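Local atomic coordinates of single-stranded DNA-binding protein (Thermus thermophilus, PDB entry 2CWA), a protein that binds single-stranded DNA and probably recruits partner proteins to it during DNA replication, recombination and repair. Residues 128-133 / 195-200. Numbering follows the deposited sequence.
Sequences LNQVFL and FVIGRL
Val131 and Gly198 face each other as a hydrogen-bonded pair where strands 128-133 and 195-200 run antiparallel, at 146°, in the second OB fold of this two-domain chain. Val131 N reaches Gly198 O at 2.8 Å, Gly198 N returns a bond to Val131 O, and Leu133 and Val196 repeat the exchange, with Val196 N 2.6 Å from Leu133 O. Toward the start of 128-133, before Val131, a side chain takes over from the backbone pairing. Asn129, extended toward the partner strand with CG anti to the backbone N (chi1 -179°), treats Leu200 as a peptide neighbour would: OD1 accepts from Leu200 N at 2.8 Å, the donor tilted 32° from the carbonyl plane, while ND2 gives a nearly straight bond to a lone pair of Leu200 O, in plane with both groups. An alanine here would probably leave Leu200 N without its acceptor and Leu200 O with a weak bond from His54. Val131, Leu133 and Val196 share the buried face, where Val218 and Ala220 of strand 212-220 pack on them and Leu200 CD2 lies 4.3 Å from Val131 CG1. Along its other edge 128-133 bonds to strand 5-22 of the first SSB repeat, so this edge joins the two domains. On the face of Phe132 and Ile197, Ile197 CD1 lies 3.8 Å from Phe132 CE1, and Phe195 CZ meets the edge of the Phe132 ring, 4.2 Å from its CD1.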
loop_
_atom_site.group_PDB
_atom_site.type_symbol
_atom_site.label_atom_id
_atom_site.label_comp_id
_atom_site.label_asym_id
_atom_site.label_seq_id
_atom_site.Cartn_x
_atom_site.Cartn_y
_atom_site.Cartn_z
ATOM N N LEU A 128 1.004 3.616 -10.878
ATOM C CA LEU A 128 1.642 4.398 -9.824
ATOM C C LEU A 128 1.344 3.725 -8.494
ATOM O O LEU A 128 0.193 3.397 -8.201
ATOM C CB LEU A 128 1.111 5.840 -9.799
ATOM C CG LEU A 128 1.629 6.666 -8.611
ATOM C CD1 LEU A 128 3.145 6.802 -8.696
ATOM C CD2 LEU A 128 0.970 8.046 -8.600
ATOM N N ASN A 129 2.392 3.512 -7.707
ATOM C CA ASN A 129 2.291 2.885 -6.395
ATOM C C ASN A 129 3.402 3.503 -5.573
ATOM O O ASN A 129 4.527 3.002 -5.545
ATOM C CB ASN A 129 2.489 1.364 -6.509
ATOM C CG ASN A 129 2.368 0.650 -5.171
ATOM O OD1 ASN A 129 2.291 1.278 -4.114
ATOM N ND2 ASN A 129 2.366 -0.681 -5.214
ATOM N N GLN A 130 3.086 4.605 -4.897
ATOM C CA GLN A 130 4.089 5.303 -4.110
ATOM C C GLN A 130 3.554 5.734 -2.750
ATOM O O GLN A 130 2.468 6.290 -2.661
ATOM C CB GLN A 130 4.560 6.534 -4.888
ATOM C CG GLN A 130 5.732 7.268 -4.265
ATOM C CD GLN A 130 6.237 8.406 -5.140
ATOM O OE1 GLN A 130 7.307 8.960 -4.897
ATOM N NE2 GLN A 130 5.466 8.764 -6.155
ATOM N N VAL A 131 4.325 5.483 -1.701
ATOM C CA VAL A 131 3.923 5.874 -0.351
ATOM C C VAL A 131 5.062 6.601 0.353
ATOM O O VAL A 131 6.233 6.238 0.204
ATOM C CB VAL A 131 3.514 4.642 0.503
ATOM C CG1 VAL A 131 4.693 3.703 0.665
ATOM C CG2 VAL A 131 3.017 5.098 1.876
ATOM N N PHE A 132 4.710 7.641 1.104
ATOM C CA PHE A 132 5.674 8.420 1.873
ATOM C C PHE A 132 5.365 8.166 3.340
ATOM O O PHE A 132 4.234 8.380 3.781
ATOM C CB PHE A 132 5.499 9.918 1.599
ATOM C CG PHE A 132 5.935 10.345 0.238
ATOM C CD1 PHE A 132 7.202 10.875 0.037
ATOM C CD2 PHE A 132 5.075 10.235 -0.845
ATOM C CE1 PHE A 132 7.603 11.295 -1.231
ATOM C CE2 PHE A 132 5.469 10.652 -2.115
ATOM C CZ PHE A 132 6.736 11.183 -2.303
ATOM N N LEU A 133 6.360 7.731 4.100
ATOM C CA LEU A 133 6.158 7.463 5.516
ATOM C C LEU A 133 7.318 7.973 6.349
ATOM O O LEU A 133 8.459 8.009 5.890
ATOM C CB LEU A 133 6.028 5.953 5.773
ATOM C CG LEU A 133 4.837 5.176 5.210
ATOM C CD1 LEU A 133 5.070 3.682 5.434
ATOM C CD2 LEU A 133 3.553 5.625 5.895
ATOM N N PHE A 195 12.547 7.820 7.454
ATOM C CA PHE A 195 11.761 8.421 6.387
ATOM C C PHE A 195 11.796 7.390 5.257
ATOM O O PHE A 195 12.870 6.894 4.887
ATOM C CB PHE A 195 12.401 9.732 5.908
ATOM C CG PHE A 195 11.835 10.249 4.612
ATOM C CD1 PHE A 195 10.637 10.951 4.586
ATOM C CD2 PHE A 195 12.495 10.007 3.406
ATOM C CE1 PHE A 195 10.098 11.408 3.382
ATOM C CE2 PHE A 195 11.967 10.457 2.195
ATOM C CZ PHE A 195 10.766 11.159 2.180
ATOM N N VAL A 196 10.629 7.068 4.716
ATOM C CA VAL A 196 10.540 6.078 3.653
ATOM C C VAL A 196 9.705 6.489 2.464
ATOM O O VAL A 196 8.647 7.103 2.613
ATOM C CB VAL A 196 9.911 4.749 4.171
ATOM C CG1 VAL A 196 9.856 3.716 3.043
ATOM C CG2 VAL A 196 10.688 4.221 5.351
ATOM N N ILE A 197 10.205 6.170 1.275
ATOM C CA ILE A 197 9.449 6.378 0.050
ATOM C C ILE A 197 9.435 4.944 -0.462
ATOM O O ILE A 197 10.493 4.342 -0.676
ATOM C CB ILE A 197 10.157 7.256 -0.989
ATOM C CG1 ILE A 197 10.363 8.678 -0.446
ATOM C CG2 ILE A 197 9.312 7.308 -2.253
ATOM C CD1 ILE A 197 11.001 9.627 -1.458
ATOM N N GLY A 198 8.254 4.375 -0.624
ATOM C CA GLY A 198 8.204 3.004 -1.082
ATOM C C GLY A 198 6.996 2.673 -1.913
ATOM O O GLY A 198 6.284 3.554 -2.387
ATOM N N ARG A 199 6.778 1.377 -2.099
ATOM C CA ARG A 199 5.649 0.893 -2.861
ATOM C C ARG A 199 4.882 -0.045 -1.945
ATOM O O ARG A 199 5.479 -0.762 -1.142
ATOM C CB ARG A 199 6.135 0.162 -4.116
ATOM C CG ARG A 199 7.286 -0.808 -3.871
ATOM C CD ARG A 199 7.907 -1.264 -5.191
ATOM N NE ARG A 199 6.999 -2.121 -5.940
ATOM C CZ ARG A 199 6.825 -3.415 -5.694
ATOM N NH1 ARG A 199 7.506 -4.008 -4.721
ATOM N NH2 ARG A 199 5.954 -4.115 -6.410
ATOM N N LEU A 200 3.559 -0.014 -2.036
ATOM C CA LEU A 200 2.744 -0.884 -1.200
ATOM C C LEU A 200 2.740 -2.287 -1.787
ATOM O O LEU A 200 2.560 -2.460 -2.988
ATOM C CB LEU A 200 1.311 -0.365 -1.138
ATOM C CG LEU A 200 1.153 0.984 -0.429
ATOM C CD1 LEU A 200 -0.283 1.478 -0.571
ATOM C CD2 LEU A 200 1.530 0.821 1.030
#